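Long-range contacts in DNA repair protein RecO (Deinococcus radiodurans, PDB 1U5K), which is probably involved in DNA repair and in recombination by the RecF pathway, and binds a zinc ion: residues A[20-24]-A[36-42]; A[4-10]-A[55-61]; A[98-103]-A[140-146]; A[50-54]-A[89-93]; A[215-219]-A[232-237]. All coordinates share one frame; numbering follows the deposited sequence.

Contact 1. Residues A[20-24]-A[36-42]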
# COMPACT_ATOMS: atom_id res chain seq x y z
N ALA A 20 18.71 -9.41 -8.97
CA ALA A 20 19.47 -9.95 -10.10
C ALA A 20 19.46 -9.14 -11.40
O ALA A 20 20.13 -9.53 -12.36
CB ALA A 20 19.02 -11.37 -10.41
N GLY A 21 18.70 -8.05 -11.47
CA GLY A 21 18.66 -7.27 -12.70
C GLY A 21 17.62 -7.76 -13.70
O GLY A 21 17.64 -7.37 -14.87
N ASP A 22 16.74 -8.66 -13.27
CA ASP A 22 15.58 -9.01 -14.06
C ASP A 22 14.50 -7.93 -13.93
O ASP A 22 14.48 -7.15 -12.97
CB ASP A 22 15.00 -10.36 -13.60
CG ASP A 22 16.03 -11.48 -13.58
OD1 ASP A 22 16.91 -11.53 -14.47
OD2 ASP A 22 16.05 -12.36 -12.69
N ILE A 23 13.61 -7.87 -14.91
CA ILE A 23 12.47 -6.95 -14.87
C ILE A 23 11.20 -7.77 -14.91
O ILE A 23 11.00 -8.54 -15.84
CB ILE A 23 12.48 -5.96 -16.04
CG1 ILE A 23 13.78 -5.17 -16.12
CG2 ILE A 23 11.30 -5.00 -15.92
CD1 ILE A 23 14.03 -4.59 -17.50
N ILE A 24 10.39 -7.69 -13.86
CA ILE A 24 9.13 -8.39 -13.75
C ILE A 24 8.02 -7.36 -14.01
O ILE A 24 7.93 -6.33 -13.34
CB ILE A 24 8.96 -9.01 -12.36
CG1 ILE A 24 9.99 -10.11 -12.10
CG2 ILE A 24 7.55 -9.54 -12.20
CD1 ILE A 24 9.85 -10.74 -10.72
N ALA A 36 4.98 -11.41 -16.35
CA ALA A 36 6.12 -11.99 -17.03
C ALA A 36 7.42 -11.33 -16.58
O ALA A 36 7.42 -10.23 -16.03
CB ALA A 36 5.97 -11.82 -18.53
N ILE A 37 8.54 -12.00 -16.84
CA ILE A 37 9.87 -11.59 -16.42
C ILE A 37 10.78 -11.46 -17.64
O ILE A 37 10.82 -12.37 -18.47
CB ILE A 37 10.47 -12.61 -15.42
CG1 ILE A 37 11.88 -12.19 -14.99
CG2 ILE A 37 10.54 -14.03 -15.98
CD1 ILE A 37 12.30 -12.87 -13.69
N ALA A 38 11.46 -10.32 -17.77
CA ALA A 38 12.51 -10.13 -18.76
C ALA A 38 13.85 -10.36 -18.05
O ALA A 38 14.30 -9.53 -17.25
CB ALA A 38 12.43 -8.75 -19.39
N ARG A 39 14.45 -11.52 -18.30
CA ARG A 39 15.66 -11.92 -17.59
C ARG A 39 16.85 -11.11 -18.09
O ARG A 39 16.91 -10.73 -19.26
CB ARG A 39 15.89 -13.43 -17.68
CG ARG A 39 14.96 -14.20 -16.77
CD ARG A 39 14.67 -15.63 -17.23
NE ARG A 39 13.52 -16.24 -16.57
CZ ARG A 39 13.50 -16.64 -15.30
NH1 ARG A 39 14.57 -16.50 -14.52
NH2 ARG A 39 12.40 -17.19 -14.80
N GLY A 40 17.74 -10.79 -17.15
CA GLY A 40 18.80 -9.82 -17.36
C GLY A 40 18.32 -8.60 -18.12
O GLY A 40 19.06 -8.02 -18.90
N GLY A 41 17.07 -8.21 -17.87
CA GLY A 41 16.40 -7.21 -18.66
C GLY A 41 16.90 -5.78 -18.50
O GLY A 41 16.88 -5.02 -19.46
N VAL A 42 17.33 -5.41 -17.30
CA VAL A 42 17.76 -4.03 -17.06
C VAL A 42 18.97 -3.69 -17.93
O VAL A 42 19.05 -2.59 -18.48
CB VAL A 42 18.03 -3.74 -15.57
CG1 VAL A 42 19.30 -4.42 -15.09
CG2 VAL A 42 18.11 -2.24 -15.34

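Contact 2. Residues A[4-10]-A[55-61]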
# COMPACT_ATOMS: atom_id res chain seq x y z
N ARG A 4 4.27 -23.22 -27.00
CA ARG A 4 4.48 -22.63 -25.68
C ARG A 4 4.87 -21.15 -25.71
O ARG A 4 5.09 -20.53 -24.67
CB ARG A 4 5.62 -23.35 -24.97
CG ARG A 4 5.25 -24.72 -24.47
CD ARG A 4 6.27 -25.33 -23.55
NE ARG A 4 6.14 -26.78 -23.56
CZ ARG A 4 5.15 -27.48 -23.02
NH1 ARG A 4 4.18 -26.86 -22.37
NH2 ARG A 4 5.14 -28.81 -23.11
N THR A 5 5.03 -20.65 -26.92
CA THR A 5 5.39 -19.26 -27.17
C THR A 5 4.14 -18.60 -27.74
O THR A 5 3.42 -19.22 -28.51
CB THR A 5 6.58 -19.21 -28.14
OG1 THR A 5 7.74 -19.74 -27.48
CG2 THR A 5 6.98 -17.78 -28.48
N ALA A 6 3.91 -17.34 -27.37
CA ALA A 6 2.70 -16.62 -27.72
C ALA A 6 3.02 -15.13 -27.88
O ALA A 6 3.85 -14.59 -27.16
CB ALA A 6 1.65 -16.82 -26.64
N ASN A 7 2.36 -14.47 -28.82
CA ASN A 7 2.42 -13.03 -28.95
C ASN A 7 1.28 -12.42 -28.14
O ASN A 7 0.15 -12.92 -28.13
CB ASN A 7 2.34 -12.62 -30.42
CG ASN A 7 3.57 -13.04 -31.21
OD1 ASN A 7 4.71 -12.82 -30.78
ND2 ASN A 7 3.35 -13.62 -32.37
N ARG A 8 1.62 -11.37 -27.39
CA ARG A 8 0.66 -10.65 -26.56
C ARG A 8 0.92 -9.16 -26.70
O ARG A 8 2.00 -8.74 -27.10
CB ARG A 8 0.79 -11.11 -25.11
CG ARG A 8 0.23 -12.50 -24.88
CD ARG A 8 -1.28 -12.45 -24.67
NE ARG A 8 -1.42 -13.36 -23.56
CZ ARG A 8 -2.00 -13.16 -22.40
NH1 ARG A 8 -2.72 -12.10 -22.07
NH2 ARG A 8 -1.86 -14.18 -21.56
N SER A 9 -0.08 -8.35 -26.35
CA SER A 9 0.00 -6.91 -26.52
C SER A 9 -0.83 -6.22 -25.43
O SER A 9 -1.99 -6.55 -25.20
CB SER A 9 -0.51 -6.51 -27.91
OG SER A 9 -0.29 -5.14 -28.15
N GLY A 10 -0.21 -5.31 -24.70
CA GLY A 10 -0.95 -4.58 -23.69
C GLY A 10 -0.09 -3.55 -23.02
O GLY A 10 1.02 -3.25 -23.47
N HIS A 55 2.27 0.85 -24.07
CA HIS A 55 1.57 -0.23 -24.76
C HIS A 55 2.68 -0.97 -25.51
O HIS A 55 3.33 -0.38 -26.37
CB HIS A 55 0.49 0.30 -25.72
CG HIS A 55 -0.43 -0.75 -26.27
ND1 HIS A 55 -1.78 -0.53 -26.45
CD2 HIS A 55 -0.21 -2.03 -26.65
CE1 HIS A 55 -2.35 -1.62 -26.92
NE2 HIS A 55 -1.42 -2.56 -27.04
N VAL A 56 2.92 -2.22 -25.13
CA VAL A 56 3.97 -3.04 -25.73
C VAL A 56 3.42 -4.30 -26.38
O VAL A 56 2.39 -4.82 -25.97
CB VAL A 56 5.05 -3.41 -24.71
CG1 VAL A 56 5.68 -2.16 -24.15
CG2 VAL A 56 4.49 -4.31 -23.60
N GLY A 57 4.12 -4.75 -27.42
CA GLY A 57 3.95 -6.08 -27.99
C GLY A 57 5.10 -6.93 -27.48
O GLY A 57 6.25 -6.52 -27.46
N VAL A 58 4.75 -8.11 -26.98
CA VAL A 58 5.73 -9.00 -26.37
C VAL A 58 5.52 -10.41 -26.90
O VAL A 58 4.40 -10.87 -27.06
CB VAL A 58 5.63 -9.08 -24.83
CG1 VAL A 58 6.15 -7.80 -24.19
CG2 VAL A 58 4.23 -9.40 -24.34
N GLN A 59 6.64 -11.09 -27.15
CA GLN A 59 6.63 -12.53 -27.35
C GLN A 59 7.02 -13.17 -26.02
O GLN A 59 8.09 -12.92 -25.48
CB GLN A 59 7.61 -12.91 -28.45
CG GLN A 59 7.63 -14.40 -28.76
CD GLN A 59 8.46 -14.68 -29.99
OE1 GLN A 59 7.92 -14.72 -31.09
NE2 GLN A 59 9.77 -14.81 -29.81
N VAL A 60 6.15 -14.03 -25.51
CA VAL A 60 6.41 -14.65 -24.23
C VAL A 60 6.45 -16.17 -24.34
O VAL A 60 5.70 -16.77 -25.11
CB VAL A 60 5.38 -14.30 -23.13
CG1 VAL A 60 5.63 -12.90 -22.62
CG2 VAL A 60 3.96 -14.49 -23.60
N TYR A 61 7.29 -16.76 -23.51
CA TYR A 61 7.45 -18.21 -23.43
C TYR A 61 6.99 -18.71 -22.07
O TYR A 61 7.50 -18.26 -21.05
CB TYR A 61 8.92 -18.56 -23.62
CG TYR A 61 9.27 -20.00 -23.33
CD1 TYR A 61 9.01 -20.98 -24.28
CD2 TYR A 61 9.89 -20.37 -22.15
CE1 TYR A 61 9.35 -22.31 -24.05
CE2 TYR A 61 10.22 -21.69 -21.90
CZ TYR A 61 9.92 -22.67 -22.85
OH TYR A 61 10.22 -24.00 -22.66
O HOH W 1 -3.56 -4.73 -27.47

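Contact 3. Residues A[98-103]-A[140-146]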
# COMPACT_ATOMS: atom_id res chain seq x y z
N PHE A 98 -5.80 0.52 -9.47
CA PHE A 98 -7.22 0.32 -9.24
C PHE A 98 -7.72 -0.81 -10.12
O PHE A 98 -8.41 -1.72 -9.64
CB PHE A 98 -8.01 1.59 -9.54
CG PHE A 98 -9.50 1.40 -9.52
CD1 PHE A 98 -10.20 1.34 -8.32
CD2 PHE A 98 -10.20 1.26 -10.70
CE1 PHE A 98 -11.60 1.16 -8.32
CE2 PHE A 98 -11.57 1.11 -10.70
CZ PHE A 98 -12.27 1.03 -9.51
N ALA A 99 -7.37 -0.77 -11.40
CA ALA A 99 -7.84 -1.82 -12.31
C ALA A 99 -7.35 -3.21 -11.89
O ALA A 99 -8.10 -4.18 -11.91
CB ALA A 99 -7.45 -1.52 -13.74
N ASP A 100 -6.10 -3.28 -11.44
CA ASP A 100 -5.50 -4.55 -11.04
C ASP A 100 -6.20 -5.10 -9.81
O ASP A 100 -6.31 -6.31 -9.67
CB ASP A 100 -4.02 -4.39 -10.71
CG ASP A 100 -3.31 -5.73 -10.61
OD1 ASP A 100 -3.54 -6.67 -11.39
OD2 ASP A 100 -2.48 -5.93 -9.71
N ALA A 101 -6.63 -4.20 -8.94
CA ALA A 101 -7.28 -4.56 -7.70
C ALA A 101 -8.72 -4.97 -7.93
O ALA A 101 -9.24 -5.83 -7.22
CB ALA A 101 -7.20 -3.41 -6.75
N LEU A 102 -9.34 -4.36 -8.94
CA LEU A 102 -10.78 -4.50 -9.12
C LEU A 102 -11.13 -5.83 -9.79
O LEU A 102 -12.12 -6.47 -9.44
CB LEU A 102 -11.37 -3.31 -9.87
CG LEU A 102 -12.82 -3.43 -10.33
CD1 LEU A 102 -13.70 -3.37 -9.10
CD2 LEU A 102 -13.21 -2.33 -11.30
N PHE A 103 -10.32 -6.22 -10.76
CA PHE A 103 -10.53 -7.41 -11.56
C PHE A 103 -9.68 -8.56 -11.02
O PHE A 103 -8.46 -8.50 -11.03
CB PHE A 103 -10.12 -7.12 -13.00
CG PHE A 103 -11.03 -6.15 -13.70
CD1 PHE A 103 -10.79 -4.79 -13.64
CD2 PHE A 103 -12.14 -6.60 -14.40
CE1 PHE A 103 -11.65 -3.90 -14.28
CE2 PHE A 103 -13.01 -5.72 -15.04
CZ PHE A 103 -12.76 -4.37 -14.96
N LEU A 140 -15.57 1.21 -14.95
CA LEU A 140 -15.00 -0.13 -14.86
C LEU A 140 -15.77 -1.01 -13.88
O LEU A 140 -15.73 -2.22 -14.01
CB LEU A 140 -13.52 -0.09 -14.47
CG LEU A 140 -12.54 0.41 -15.53
CD1 LEU A 140 -11.23 0.98 -14.97
CD2 LEU A 140 -12.28 -0.67 -16.57
N LEU A 141 -16.44 -0.45 -12.87
CA LEU A 141 -17.29 -1.26 -12.01
C LEU A 141 -18.31 -2.11 -12.77
O LEU A 141 -18.63 -3.23 -12.35
CB LEU A 141 -18.03 -0.40 -10.99
CG LEU A 141 -17.22 0.54 -10.08
CD1 LEU A 141 -18.13 1.41 -9.22
CD2 LEU A 141 -16.35 -0.31 -9.20
N GLY A 142 -18.84 -1.58 -13.86
CA GLY A 142 -19.78 -2.30 -14.70
C GLY A 142 -19.22 -3.50 -15.43
O GLY A 142 -19.99 -4.32 -15.92
N LEU A 143 -17.89 -3.62 -15.53
CA LEU A 143 -17.31 -4.73 -16.27
C LEU A 143 -16.72 -5.81 -15.36
O LEU A 143 -16.26 -6.84 -15.82
CB LEU A 143 -16.23 -4.22 -17.20
CG LEU A 143 -16.67 -3.18 -18.22
CD1 LEU A 143 -15.46 -2.62 -18.95
CD2 LEU A 143 -17.66 -3.78 -19.19
N ALA A 144 -16.76 -5.57 -14.06
CA ALA A 144 -16.05 -6.38 -13.11
C ALA A 144 -17.06 -7.23 -12.36
O ALA A 144 -18.25 -7.20 -12.69
CB ALA A 144 -15.23 -5.47 -12.20
N GLY A 145 -16.59 -7.95 -11.35
CA GLY A 145 -17.35 -8.89 -10.54
C GLY A 145 -18.26 -8.35 -9.43
O GLY A 145 -19.16 -9.06 -8.97
N VAL A 146 -17.98 -7.14 -8.96
CA VAL A 146 -18.90 -6.40 -8.11
C VAL A 146 -20.27 -6.18 -8.74
O VAL A 146 -20.41 -6.25 -9.97
CB VAL A 146 -18.30 -5.03 -7.75
CG1 VAL A 146 -16.93 -5.20 -7.14
CG2 VAL A 146 -18.22 -4.14 -8.99
O HOH W 2 -14.17 -8.26 -9.00

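Contact 4. Residues A[50-54]-A[89-93]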
# COMPACT_ATOMS: atom_id res chain seq x y z
N LEU A 50 9.77 -1.66 -21.47
CA LEU A 50 8.88 -2.19 -20.45
C LEU A 50 8.64 -1.22 -19.29
O LEU A 50 8.84 -1.55 -18.12
CB LEU A 50 9.42 -3.54 -19.96
CG LEU A 50 9.38 -4.72 -20.94
CD1 LEU A 50 10.03 -5.92 -20.27
CD2 LEU A 50 7.99 -5.09 -21.40
N ASN A 51 8.29 0.03 -19.58
CA ASN A 51 8.05 0.98 -18.50
C ASN A 51 6.57 1.29 -18.34
O ASN A 51 5.79 1.04 -19.25
CB ASN A 51 8.84 2.27 -18.70
CG ASN A 51 10.26 2.15 -18.19
OD1 ASN A 51 10.53 2.22 -16.98
ND2 ASN A 51 11.18 1.94 -19.13
N LEU A 52 6.22 1.81 -17.17
CA LEU A 52 4.82 2.03 -16.83
C LEU A 52 4.12 2.81 -17.93
O LEU A 52 4.65 3.79 -18.44
CB LEU A 52 4.63 2.80 -15.53
CG LEU A 52 4.59 2.00 -14.24
CD1 LEU A 52 4.22 2.90 -13.06
CD2 LEU A 52 3.63 0.87 -14.37
N PHE A 53 2.94 2.30 -18.25
CA PHE A 53 1.99 2.98 -19.12
C PHE A 53 2.32 2.82 -20.60
O PHE A 53 1.55 3.25 -21.45
CB PHE A 53 1.76 4.44 -18.71
CG PHE A 53 1.63 4.66 -17.22
CD1 PHE A 53 2.35 5.65 -16.58
CD2 PHE A 53 0.87 3.81 -16.43
CE1 PHE A 53 2.27 5.85 -15.19
CE2 PHE A 53 0.78 3.99 -15.07
CZ PHE A 53 1.47 5.00 -14.43
N HIS A 54 3.39 2.13 -20.94
CA HIS A 54 3.67 1.84 -22.34
C HIS A 54 2.77 0.72 -22.84
O HIS A 54 2.50 -0.24 -22.11
CB HIS A 54 5.12 1.40 -22.50
CG HIS A 54 6.12 2.52 -22.43
ND1 HIS A 54 7.47 2.30 -22.55
CD2 HIS A 54 5.96 3.86 -22.31
CE1 HIS A 54 8.11 3.46 -22.48
NE2 HIS A 54 7.22 4.42 -22.37
N TYR A 89 0.77 11.59 -14.34
CA TYR A 89 1.37 10.35 -13.87
C TYR A 89 0.58 9.78 -12.69
O TYR A 89 0.28 8.59 -12.69
CB TYR A 89 2.83 10.56 -13.48
CG TYR A 89 3.58 9.29 -13.19
CD1 TYR A 89 4.43 8.74 -14.14
CD2 TYR A 89 3.48 8.66 -11.95
CE1 TYR A 89 5.14 7.58 -13.87
CE2 TYR A 89 4.20 7.51 -11.66
CZ TYR A 89 5.04 6.99 -12.64
OH TYR A 89 5.76 5.84 -12.41
N ALA A 90 0.22 10.63 -11.74
CA ALA A 90 -0.47 10.23 -10.52
C ALA A 90 -1.80 9.56 -10.82
O ALA A 90 -2.13 8.56 -10.20
CB ALA A 90 -0.63 11.41 -9.56
N PHE A 91 -2.56 10.11 -11.77
CA PHE A 91 -3.85 9.55 -12.15
C PHE A 91 -3.71 8.30 -13.02
O PHE A 91 -4.50 7.37 -12.82
CB PHE A 91 -4.78 10.63 -12.73
CG PHE A 91 -5.33 11.55 -11.69
CD1 PHE A 91 -4.97 12.89 -11.64
CD2 PHE A 91 -6.19 11.07 -10.69
CE1 PHE A 91 -5.42 13.73 -10.61
CE2 PHE A 91 -6.67 11.91 -9.70
CZ PHE A 91 -6.28 13.25 -9.64
N ALA A 92 -2.73 8.23 -13.92
CA ALA A 92 -2.42 7.01 -14.66
C ALA A 92 -2.11 5.89 -13.67
O ALA A 92 -2.57 4.76 -13.82
CB ALA A 92 -1.23 7.20 -15.63
N HIS A 93 -1.32 6.21 -12.65
CA HIS A 93 -0.89 5.25 -11.64
C HIS A 93 -2.07 4.73 -10.81
O HIS A 93 -2.17 3.54 -10.56
CB HIS A 93 0.14 5.95 -10.79
CG HIS A 93 0.96 5.09 -9.90
ND1 HIS A 93 1.23 3.76 -10.16
CD2 HIS A 93 1.64 5.39 -8.76
CE1 HIS A 93 2.02 3.28 -9.22
NE2 HIS A 93 2.25 4.24 -8.34

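Contact 5. Residues A[215-219]-A[232-237]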
# COMPACT_ATOMS: atom_id res chain seq x y z
N TRP A 215 -14.92 9.81 -4.34
CA TRP A 215 -13.78 8.95 -4.09
C TRP A 215 -14.06 8.06 -2.90
O TRP A 215 -13.73 6.88 -2.93
CB TRP A 215 -12.48 9.72 -3.84
CG TRP A 215 -11.89 10.27 -5.08
CD1 TRP A 215 -11.72 11.60 -5.37
CD2 TRP A 215 -11.42 9.54 -6.23
NE1 TRP A 215 -11.16 11.73 -6.61
CE2 TRP A 215 -10.96 10.49 -7.16
CE3 TRP A 215 -11.36 8.19 -6.57
CZ2 TRP A 215 -10.45 10.14 -8.41
CZ3 TRP A 215 -10.84 7.83 -7.82
CH2 TRP A 215 -10.42 8.81 -8.73
N ARG A 216 -14.70 8.60 -1.87
CA ARG A 216 -14.94 7.85 -0.65
C ARG A 216 -15.90 6.70 -0.88
O ARG A 216 -15.68 5.59 -0.42
CB ARG A 216 -15.41 8.75 0.49
CG ARG A 216 -14.26 9.49 1.18
CD ARG A 216 -14.57 10.02 2.57
NE ARG A 216 -15.76 10.88 2.50
CZ ARG A 216 -15.73 12.17 2.22
NH1 ARG A 216 -14.57 12.80 2.02
NH2 ARG A 216 -16.87 12.85 2.16
N ALA A 217 -16.96 6.96 -1.65
CA ALA A 217 -17.97 5.96 -1.91
C ALA A 217 -17.36 4.82 -2.72
O ALA A 217 -17.59 3.64 -2.41
CB ALA A 217 -19.12 6.59 -2.64
N LEU A 218 -16.55 5.19 -3.70
CA LEU A 218 -15.84 4.23 -4.53
C LEU A 218 -14.95 3.31 -3.68
O LEU A 218 -15.02 2.10 -3.86
CB LEU A 218 -15.04 4.93 -5.63
CG LEU A 218 -14.20 4.04 -6.54
CD1 LEU A 218 -15.12 3.24 -7.38
CD2 LEU A 218 -13.19 4.85 -7.35
N GLU A 219 -14.19 3.88 -2.75
CA GLU A 219 -13.27 3.15 -1.88
C GLU A 219 -14.00 2.17 -0.98
O GLU A 219 -13.58 1.02 -0.87
CB GLU A 219 -12.47 4.12 -1.01
CG GLU A 219 -11.40 4.90 -1.75
CD GLU A 219 -10.60 5.81 -0.84
OE1 GLU A 219 -9.51 5.41 -0.40
OE2 GLU A 219 -11.05 6.93 -0.51
N TRP A 232 -4.28 0.46 -3.78
CA TRP A 232 -4.55 1.53 -4.72
C TRP A 232 -5.13 2.76 -4.06
O TRP A 232 -5.05 3.86 -4.60
CB TRP A 232 -5.50 1.03 -5.81
CG TRP A 232 -6.86 0.66 -5.34
CD1 TRP A 232 -7.27 -0.58 -4.97
CD2 TRP A 232 -7.99 1.53 -5.20
NE1 TRP A 232 -8.58 -0.53 -4.56
CE2 TRP A 232 -9.05 0.74 -4.71
CE3 TRP A 232 -8.22 2.88 -5.44
CZ2 TRP A 232 -10.33 1.27 -4.48
CZ3 TRP A 232 -9.49 3.41 -5.20
CH2 TRP A 232 -10.52 2.61 -4.70
N ARG A 233 -5.69 2.60 -2.86
CA ARG A 233 -6.18 3.74 -2.11
C ARG A 233 -5.12 4.74 -1.64
O ARG A 233 -5.45 5.89 -1.41
CB ARG A 233 -7.00 3.28 -0.91
CG ARG A 233 -8.29 2.63 -1.32
CD ARG A 233 -8.54 1.36 -0.61
NE ARG A 233 -8.88 1.56 0.78
CZ ARG A 233 -8.40 0.85 1.80
NH1 ARG A 233 -7.49 -0.11 1.70
NH2 ARG A 233 -8.86 1.15 3.01
N GLN A 234 -3.86 4.33 -1.63
CA GLN A 234 -2.72 5.23 -1.48
C GLN A 234 -2.68 6.34 -2.53
O GLN A 234 -2.13 7.43 -2.33
CB GLN A 234 -1.45 4.40 -1.55
CG GLN A 234 -1.24 3.44 -0.41
CD GLN A 234 -1.28 4.18 0.92
OE1 GLN A 234 -0.44 5.05 1.19
NE2 GLN A 234 -2.30 3.91 1.71
N LEU A 235 -3.27 6.07 -3.69
CA LEU A 235 -3.24 7.02 -4.79
C LEU A 235 -4.48 7.89 -4.99
O LEU A 235 -4.51 8.73 -5.89
CB LEU A 235 -2.90 6.28 -6.08
CG LEU A 235 -1.62 5.46 -6.01
CD1 LEU A 235 -1.45 4.65 -7.27
CD2 LEU A 235 -0.38 6.28 -5.67
N VAL A 236 -5.51 7.70 -4.17
CA VAL A 236 -6.71 8.53 -4.29
C VAL A 236 -6.36 9.95 -3.84
O VAL A 236 -5.60 10.08 -2.89
CB VAL A 236 -7.84 7.91 -3.46
CG1 VAL A 236 -9.06 8.82 -3.41
CG2 VAL A 236 -8.24 6.57 -4.06
N PRO A 237 -6.79 11.01 -4.53
CA PRO A 237 -6.39 12.37 -4.13
C PRO A 237 -6.60 12.60 -2.63
O PRO A 237 -7.68 12.29 -2.13
CB PRO A 237 -7.33 13.28 -4.92
CG PRO A 237 -7.70 12.49 -6.13
CD PRO A 237 -7.65 11.04 -5.71
O HOH W 3 -7.83 7.18 0.52

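Contact 1. Residues A[20-24]-A[36-42]
Ile-23 and Ala-38 form an antiparallel hydrogen-bonded pair at the open end of the hairpin made by strands 23-29 and 32-38. The N of Ala-38 gives the shorter of the two bonds, 2.7 Å to the O of Ile-23, and the N of Ile-23 returns one to the O of Ala-38. Beyond this pair the strands part, but the backbones stay joined: the N of Val-42 reaches the O of Gly-21 over 3.1 Å, almost straight at 173°. Between these links Asp-22 turns its carboxylate toward the loop after strand 32-38, where OD1 accepts the N-H of Gly-40 at 2.9 Å through its anti lone pair. Strand 32-38 pairs in parallel with strand 69-78 on its other side, so the hairpin forms part of the five-stranded sheet of the N-terminal domain, whose family belongs to the OB clan. Ile-24 and Ile-37 share one face of the sheet. The CG1 of Ile-37 lies anti to its backbone N (chi1 179°), which carries CD1 across the hairpin to 3.7 Å from the CB of Asp-22 and 3.9 Å from the CG1 of Ile-24. The same methyl sits beneath the guanidinium face of Arg-39. On the face of Ile-23 and Ala-38, the CD1 of Ile-23 lies against the bare backbone of Gly-41, 3.3 Å from its C.

Contact 2. Residues A[4-10]-A[55-61]
The hydroxyl of Ser-9 is gripped by two partners: its OG accepts a hydrogen bond from the NE2 of His-55 at 3.0 Å and is also hydrogen-bonded to the carboxylate of Glu-77 on strand 69-78. The OG lies close to the imidazole plane, 9° out of it. A chi1 of -169°, which sets CG opposite the backbone N, swings the ring of His-55 over to strand 5-17, and a water 3.1 Å from NE2 lies at the same ring edge. Behind this end of the contact the two strands run antiparallel, their axes approaching to 4.7 Å. Ala-6, Arg-8 and Gly-10 form hydrogen-bonded pairs with Val-60, Val-58 and Val-56; the tightest link, 2.7 Å, runs from the N of Val-56 to the O of Gly-10. This pairing joins the first strand of the N-terminal, OB-clan domain to strand 55-61 and so closes its five-stranded sheet. On the face that carries Ser-9, the CG2 of Thr-5 packs 3.5 Å from the CG of Gln-59, whose amide lies 21° from parallel with that of Asn-7. The OG1 of Thr-5 meets the edge of the Tyr-61 ring, 3.7 Å from CD1. On the other face the CG2 of Val-58 touches the CB of Arg-8 at 3.9 Å.

Contact 3. Residues A[98-103]-A[140-146]
Two helix ends meet in the helical part of RecO, where the last turn of helix 86-102 packs against the end of helix 129-141 and the loop that follows it. Leu-102 and Ala-144 lie at the centre, the CG of Leu-102 being 3.7 Å from the CB of Ala-144. With its CG anti to the backbone N (chi1 171°), Leu-102 spreads its two methyls over the segment 140-146: CD2 lies 3.9 Å from the CB of Leu-140, whereas CD1 touches the CD2 of Leu-141. The CB of Ala-144 sits in the notch formed by Leu-102 and Phe-103, touching both, and lies over one face of the Phe-103 ring in a CH-pi contact, 4.0 Å from the centroid. That ring turns an edge to the O of Leu-143, 3.5 Å from CE2, and its CE1 meets the CD2 of Leu-140 from across. Phe-98, a turn earlier, receives the CD1 of Leu-140 and the CD2 of Leu-141 at its ring edge. No direct hydrogen bond spans the contact, but a water donates to the O of Leu-102 (2.8 Å) and weakly accepts from the N of Gly-145. Leu-115 of helix 110-125 and Val-222 of helix 211-225 add to the same apolar cluster, an arrangement typical of the buried core of an alpha-helical bundle.

Contact 4. Residues A[50-54]-A[89-93]
Phe-53 lays its ring against helix 86-102, meeting Tyr-89 in an edge-to-face pair. The CE1 edge of Phe-53 points at the face of Tyr-89, with centroids 5.2 Å apart and planes at 73°. Phe-53 reaches the helix with its CG beside the backbone N and anti to the carbonyl carbon (chi1 -42°). The CG of Tyr-89 is anti to its backbone N (chi1 -171°), which carries the ring out from the helix to the loop. One face of the Phe-53 ring is taken by the CB of Ala-92, in a CH-pi contact 3.7 Å from the centroid; the CB of neighbouring Leu-52 covers the opposite face, so the ring is clamped between two aliphatic carbons. Its CZ reaches the backbone N of His-93 at 3.5 Å. Leu-52 crosses Tyr-89 at about a right angle, its CD1 3.4 Å from OH. Replacing Phe-53 with an alanine would probably leave a gap over Ala-92 and deprive the Tyr-89 face of its aromatic partner. Both loop residues occupy the centre of a type II beta turn running from Asn-51 to His-54, through which the OB-clan domain docks onto the helical domain.

Contact 5. Residues A[215-219]-A[232-237]
Apolar contacts join Trp-215 on helix 211-225 to Val-236 and Pro-237. The CD of Pro-237 lies over the indole face in a CH-pi contact, 3.8 Å from the centroid of the five-membered ring; the CG1 of Val-236 approaches obliquely on the same side. Val-236 and Trp-215 run past each other in opposite directions, the CG1 of Val-236 touching both CB and CG of Trp-215 at 3.6 Å. An alanine in place of Trp-215 would probably uncover Val-236 and Pro-237 and leave Glu-130, the hydrogen-bond partner of the indole NE1, without its mate. One turn on, the CG of Glu-219 packs 3.8 Å from the CH2 of Trp-232. The OE1 of Glu-219 rests on the aliphatic part of Arg-233, 3.2 Å from its CG. Between the charged groups, OE1 of Glu-219 and NE of Arg-233 at 4.1 Å are too far apart for a salt bridge, and the guanidinium bonds instead to the O of His-230. Here the 3-10 segment 232-235 and the residues after it fold back antiparallel to helix 211-225 in the helical domain.

Contacts 1 and 2 belong to one sheet, contact 1 nested along the chain inside the loop closed by contact 2, and they touch where the CB of Ala-36 meets the CG1 of Val-60 at 4.2 Å. Contact 4 joins that sheet to the helices: Leu-50 packs on both Ala-38 and Val-56, while helix 86-102 runs on into contact 3. Contacts 3 and 5, their centres about 14 Å apart, touch where Phe-98 and Ala-101 pack on Trp-232, and Leu-235 and Pro-237 of contact 5 touch His-93 and Phe-91 of contact 4. Contacts 2 and 5 lie farthest apart, about 32 Å between centres. All five lie away from the zinc ion held by Cys-153, Cys-156, Cys-173 and Cys-176.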